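PDB 5W4A: P-granule scaffold from Caenorhabditis japonica, which probably scaffolds the assembly of nematode P granules, germ granules linked to mRNA repression. Local coordinates for residues C[72-75]-C[76-80]; C[180-183]-C[184-188]. One frame throughout, in Å; residues are numbered along the deposited sequence.

Contact 1 (C[72-75]-C[76-80]); sequences GTIL and TSMDT
Thr76 grips the carbonyl of Gly72, one turn earlier in the same helix, with two donors. Its OG1 reaches Gly72 O at 2.9 Å, and its backbone N reaches Gly72 O at 3.0 Å, the two arriving from opposite faces of the carbonyl plane. The hydroxyl gets there because OG1 lies anti to the carbonyl carbon of Thr76 (chi1 -66°), tipped back over the preceding turn. With a valine here, Gly72 O would lose its hydroxyl donor and would probably be held by the backbone N-H of this pair alone. The backbone N-H groups of Ser77, Met78 and Asp79 each bond the carbonyl four residues back, on Thr73, Ile74 and Leu75, the i to i+4 ladder of helix 71-84, an element of a largely helical domain. Met78, deposited as selenomethionine, climbs the side of this ladder. Its CB rests 3.5 Å from both Ile74 O and Leu75 O. CG comes closer, 3.1 Å from Ile74 O, a carbonyl already taken by Met78 N at 2.8 Å. SE then runs alongside Ile74, 3.8 Å from CG2, the two side chains pointing the same way, while Leu75 CD2 approaches the selenium more loosely at 4.3 Å. The chain bends at chi3 (71°), turning CE off an extended course, and the side chain as a whole packs against Phe92, Asn96 and Leu99 of helix 89-100. Ser77 OG turns to Leu64 O. In the buried carboxylate of Asp79, OD2 has a hydrogen bond with Tyr17 OH and a salt bridge with Arg6, and OD1 a hydrogen bond with His106 NE2.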
ATOM      1  N   GLY C  72     -11.293 -14.077 -19.689  1.00 26.21           N
ATOM      2  CA  GLY C  72     -10.992 -13.386 -18.454  1.00 25.43           C
ATOM      3  C   GLY C  72     -10.583 -14.321 -17.331  1.00 21.78           C
ATOM      4  O   GLY C  72      -9.689 -14.001 -16.547  1.00 21.76           O
ATOM      5  N   THR C  73     -11.243 -15.477 -17.224  1.00 25.65           N
ATOM      6  CA  THR C  73     -10.835 -16.463 -16.223  1.00 23.43           C
ATOM      7  C   THR C  73      -9.414 -16.940 -16.475  1.00 21.44           C
ATOM      8  O   THR C  73      -8.608 -17.045 -15.546  1.00 22.58           O
ATOM      9  CB  THR C  73     -11.793 -17.654 -16.229  1.00 29.00           C
ATOM     10  OG1 THR C  73     -13.054 -17.232 -15.702  1.00 30.65           O
ATOM     11  CG2 THR C  73     -11.240 -18.812 -15.403  1.00 29.07           C
ATOM     12  N   ILE C  74      -9.093 -17.223 -17.733  1.00 22.01           N
ATOM     13  CA  ILE C  74      -7.758 -17.700 -18.078  1.00 23.21           C
ATOM     14  C   ILE C  74      -6.717 -16.631 -17.743  1.00 21.78           C
ATOM     15  O   ILE C  74      -5.678 -16.924 -17.142  1.00 19.62           O
ATOM     16  CB  ILE C  74      -7.709 -18.121 -19.562  1.00 22.11           C
ATOM     17  CG1 ILE C  74      -8.567 -19.377 -19.785  1.00 25.57           C
ATOM     18  CG2 ILE C  74      -6.268 -18.383 -20.055  1.00 23.19           C
ATOM     19  CD1 ILE C  74      -8.930 -19.621 -21.269  1.00 29.77           C
ATOM     20  N   LEU C  75      -6.965 -15.380 -18.138  1.00 20.37           N
ATOM     21  CA  LEU C  75      -5.968 -14.329 -17.905  1.00 24.31           C
ATOM     22  C   LEU C  75      -5.758 -14.069 -16.412  1.00 19.28           C
ATOM     23  O   LEU C  75      -4.628 -13.866 -15.961  1.00 19.47           O
ATOM     24  CB  LEU C  75      -6.380 -13.043 -18.621  1.00 19.20           C
ATOM     25  CG  LEU C  75      -6.225 -13.078 -20.151  1.00 23.29           C
ATOM     26  CD1 LEU C  75      -6.954 -11.900 -20.765  1.00 23.45           C
ATOM     27  CD2 LEU C  75      -4.745 -13.048 -20.575  1.00 22.88           C
ATOM     28  N   THR C  76      -6.845 -14.078 -15.638  1.00 19.53           N
ATOM     29  CA  THR C  76      -6.749 -13.905 -14.197  1.00 19.18           C
ATOM     30  C   THR C  76      -5.944 -15.035 -13.575  1.00 20.21           C
ATOM     31  O   THR C  76      -5.019 -14.801 -12.784  1.00 18.39           O
ATOM     32  CB  THR C  76      -8.170 -13.827 -13.639  1.00 21.49           C
ATOM     33  OG1 THR C  76      -8.784 -12.624 -14.125  1.00 25.10           O
ATOM     34  CG2 THR C  76      -8.178 -13.829 -12.105  1.00 20.55           C
ATOM     35  N   SER C  77      -6.231 -16.270 -13.981  1.00 19.21           N
ATOM     36  CA  SER C  77      -5.503 -17.402 -13.428  1.00 17.24           C
ATOM     37  C   SER C  77      -4.058 -17.431 -13.898  1.00 18.91           C
ATOM     38  O   SER C  77      -3.196 -17.930 -13.178  1.00 18.82           O
ATOM     39  CB  SER C  77      -6.234 -18.690 -13.781  1.00 19.39           C
ATOM     40  OG  SER C  77      -7.362 -18.826 -12.934  1.00 20.56           O
HETATM   41  N   MSE C  78      -3.760 -16.860 -15.056  1.00 18.16           N
HETATM   42  CA  MSE C  78      -2.364 -16.702 -15.476  1.00 21.59           C
HETATM   43  C   MSE C  78      -1.591 -15.727 -14.575  1.00 18.35           C
HETATM   44  O   MSE C  78      -0.393 -15.922 -14.327  1.00 18.93           O
HETATM   45  CB  MSE C  78      -2.300 -16.245 -16.912  1.00 18.60           C
HETATM   46  CG  MSE C  78      -2.664 -17.395 -17.845  1.00 20.65           C
HETATM   47 SE   MSE C  78      -2.841 -16.851 -19.694  1.00 21.77          SE
HETATM   48  CE  MSE C  78      -0.963 -16.516 -20.051  1.00 22.41           C
ATOM     49  N   ASP C  79      -2.246 -14.653 -14.110  1.00 18.23           N
ATOM     50  CA  ASP C  79      -1.664 -13.824 -13.056  1.00 17.17           C
ATOM     51  C   ASP C  79      -1.291 -14.686 -11.859  1.00 17.68           C
ATOM     52  O   ASP C  79      -0.199 -14.559 -11.305  1.00 17.90           O
ATOM     53  CB  ASP C  79      -2.622 -12.726 -12.575  1.00 17.67           C
ATOM     54  CG  ASP C  79      -2.697 -11.507 -13.470  1.00 20.49           C
ATOM     55  OD1 ASP C  79      -1.940 -11.343 -14.453  1.00 19.66           O
ATOM     56  OD2 ASP C  79      -3.541 -10.637 -13.156  1.00 21.54           O
ATOM     57  N   THR C  80      -2.203 -15.556 -11.436  1.00 17.21           N
ATOM     58  CA  THR C  80      -1.931 -16.426 -10.290  1.00 20.98           C
ATOM     59  C   THR C  80      -0.733 -17.329 -10.568  1.00 21.29           C
ATOM     60  O   THR C  80       0.125 -17.497  -9.704  1.00 19.61           O
ATOM     61  CB  THR C  80      -3.177 -17.238  -9.948  1.00 17.16           C
ATOM     62  OG1 THR C  80      -4.262 -16.295  -9.878  1.00 18.83           O
ATOM     63  CG2 THR C  80      -3.016 -17.970  -8.608  1.00 18.19           C
TER

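Contact 2 (C[180-183]-C[184-188])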
ATOM      1  N   GLY C 180       4.439 -21.532   1.306  1.00 22.85           N
ATOM      2  CA  GLY C 180       5.206 -21.788   2.517  1.00 24.75           C
ATOM      3  C   GLY C 180       5.874 -20.549   3.069  1.00 26.91           C
ATOM      4  O   GLY C 180       7.033 -20.605   3.494  1.00 24.66           O
ATOM      5  N   LEU C 181       5.176 -19.419   3.071  1.00 22.63           N
ATOM      6  CA  LEU C 181       5.793 -18.176   3.500  1.00 19.91           C
ATOM      7  C   LEU C 181       5.718 -17.938   5.002  1.00 21.23           C
ATOM      8  O   LEU C 181       6.295 -16.952   5.477  1.00 23.62           O
ATOM      9  CB  LEU C 181       5.150 -16.979   2.767  1.00 23.28           C
ATOM     10  CG  LEU C 181       5.161 -17.135   1.240  1.00 21.69           C
ATOM     11  CD1 LEU C 181       4.458 -15.963   0.585  1.00 21.96           C
ATOM     12  CD2 LEU C 181       6.564 -17.281   0.697  1.00 24.75           C
ATOM     13  N   GLU C 182       4.995 -18.769   5.757  1.00 23.80           N
ATOM     14  CA  GLU C 182       4.939 -18.607   7.207  1.00 21.91           C
ATOM     15  C   GLU C 182       6.181 -19.237   7.838  1.00 29.00           C
ATOM     16  O   GLU C 182       6.433 -20.435   7.672  1.00 30.07           O
ATOM     17  CB  GLU C 182       3.651 -19.221   7.766  1.00 25.18           C
ATOM     18  CG  GLU C 182       3.493 -18.936   9.258  1.00 29.20           C
ATOM     19  CD  GLU C 182       2.218 -19.520   9.862  1.00 35.07           C
ATOM     20  OE1 GLU C 182       1.410 -20.116   9.122  1.00 39.61           O
ATOM     21  OE2 GLU C 182       2.042 -19.359  11.087  1.00 49.15           O
ATOM     22  N   ASP C 183       6.963 -18.433   8.548  1.00 23.23           N
ATOM     23  CA  ASP C 183       8.132 -18.935   9.269  1.00 27.23           C
ATOM     24  C   ASP C 183       8.260 -18.108  10.545  1.00 27.76           C
ATOM     25  O   ASP C 183       7.381 -17.307  10.865  1.00 25.29           O
ATOM     26  CB  ASP C 183       9.380 -18.903   8.373  1.00 28.66           C
ATOM     27  CG  ASP C 183       9.873 -17.482   8.052  1.00 36.92           C
ATOM     28  OD1 ASP C 183       9.473 -16.493   8.703  1.00 29.73           O
ATOM     29  OD2 ASP C 183      10.696 -17.355   7.125  1.00 42.81           O
ATOM     30  N   GLU C 184       9.348 -18.309  11.298  1.00 30.04           N
ATOM     31  CA  GLU C 184       9.465 -17.614  12.576  1.00 28.85           C
ATOM     32  C   GLU C 184       9.462 -16.087  12.413  1.00 26.08           C
ATOM     33  O   GLU C 184       8.971 -15.376  13.297  1.00 32.34           O
ATOM     34  CB  GLU C 184      10.731 -18.083  13.315  1.00 38.59           C
ATOM     35  CG  GLU C 184      12.031 -17.721  12.613  1.00 51.49           C
ATOM     36  CD  GLU C 184      13.269 -18.307  13.292  1.00 70.00           C
ATOM     37  OE1 GLU C 184      13.119 -19.099  14.253  1.00 65.30           O
ATOM     38  OE2 GLU C 184      14.394 -17.969  12.854  1.00 74.04           O
ATOM     39  N   ASP C 185       9.973 -15.571  11.292  1.00 29.49           N
ATOM     40  CA  ASP C 185      10.020 -14.125  11.065  1.00 26.92           C
ATOM     41  C   ASP C 185       8.659 -13.554  10.652  1.00 25.12           C
ATOM     42  O   ASP C 185       8.353 -12.411  10.984  1.00 27.81           O
ATOM     43  CB  ASP C 185      11.064 -13.801   9.991  1.00 29.23           C
ATOM     44  CG  ASP C 185      12.469 -14.247  10.397  1.00 36.80           C
ATOM     45  OD1 ASP C 185      12.791 -14.056  11.582  1.00 38.54           O
ATOM     46  OD2 ASP C 185      13.193 -14.805   9.550  1.00 46.97           O
ATOM     47  N   THR C 186       7.832 -14.327   9.953  1.00 24.03           N
ATOM     48  CA  THR C 186       6.586 -13.787   9.408  1.00 20.43           C
ATOM     49  C   THR C 186       5.365 -14.216  10.204  1.00 20.76           C
ATOM     50  O   THR C 186       4.262 -13.754   9.911  1.00 20.22           O
ATOM     51  CB  THR C 186       6.402 -14.242   7.958  1.00 21.10           C
ATOM     52  OG1 THR C 186       6.287 -15.672   7.947  1.00 21.83           O
ATOM     53  CG2 THR C 186       7.565 -13.789   7.047  1.00 21.28           C
ATOM     54  N   ALA C 187       5.532 -15.089  11.205  1.00 21.95           N
ATOM     55  CA  ALA C 187       4.378 -15.732  11.841  1.00 22.98           C
ATOM     56  C   ALA C 187       3.383 -14.738  12.440  1.00 19.61           C
ATOM     57  O   ALA C 187       2.157 -14.909  12.303  1.00 22.46           O
ATOM     58  CB  ALA C 187       4.870 -16.703  12.913  1.00 31.03           C
ATOM     59  N   ASP C 188       3.863 -13.702  13.130  1.00 22.38           N
ATOM     60  CA  ASP C 188       2.931 -12.770  13.751  1.00 20.37           C
ATOM     61  C   ASP C 188       2.117 -12.015  12.695  1.00 22.01           C
ATOM     62  O   ASP C 188       0.927 -11.747  12.894  1.00 23.31           O
ATOM     63  CB  ASP C 188       3.694 -11.802  14.659  1.00 23.43           C
ATOM     64  CG  ASP C 188       4.197 -12.477  15.937  1.00 33.42           C
ATOM     65  OD1 ASP C 188       3.914 -13.679  16.132  1.00 42.94           O
ATOM     66  OD2 ASP C 188       4.879 -11.802  16.724  1.00 46.12           O
TER
HETATM   67  O   HOH W   1       0.855 -17.499  12.182  1.00 31.22           O
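Asp183 and Thr186 exchange side-chain and backbone bonds across a tight turn. Asp183 N donates to Thr186 OG1 at 2.9 Å, with an N-H...O angle of 158°. In return, Thr186 N donates to Asp183 OD1 at 3.0 Å, meeting that oxygen nearly head-on along its C-O bond. Thr186 OG1 donates to Leu181 O at 2.8 Å, in the carbonyl plane and on a lone pair, so the hydroxyl both gives and accepts and its rotation is fixed. Chi1 of 63° puts OG1 between the backbone N and the carbonyl carbon of Thr186, where it can face both partners. The reciprocal pair has the bonding pattern of a capping box; a weak bond from Asp185 N to Asp183 OD1 adds an Asx turn, and this winding leads the chain into helix 187-201. The connection starts at Gly180, whose positive phi belongs to the Schellman motif that ends helix 169-179. The tight side is the buried one: Leu181 and Thr186 face helix 153-160, Thr186 touching Tyr154 and Phe157. Across the turn itself, Ala187 CB makes a short contact of 3.3 Å with Asp183 O. The acidic side is looser and exposed. Asp185 OD2 lies 4.2 Å from Asp183 OD1, a nearness of like charges that the N-H groups around OD1 probably offset in part. Glu182 stretches out along the turn and meets Ala187 through a water, which donates to Glu182 OE2 at 2.5 Å and to Ala187 O at 2.9 Å. Glu182 OE1, the other carboxylate oxygen, forms a salt bridge with Arg194 on helix 187-201.

How the contacts relate
Contacts 1 and 2 lie on opposite sides of the chain's centre, their own centres 27 Å apart and their nearest atoms about 11 Å apart, so they do not touch. Contact 1 lies in the first turns of helix 71-84, its centre about 10 Å from that of the chain; contact 2, its centre about 18 Å from that of the chain, is a connection between two helices. The threonine hydroxyl of contact 1 adds to a carbonyl already inside a helix, that of contact 2 serves a turn leading into one. Among the small molecules nearby, imidazole beside Asp79 and ethanediol beside Asp185 probably come from the crystallisation liquor. The second subunit comes near contact 2, its Lys129 packing on Asp188.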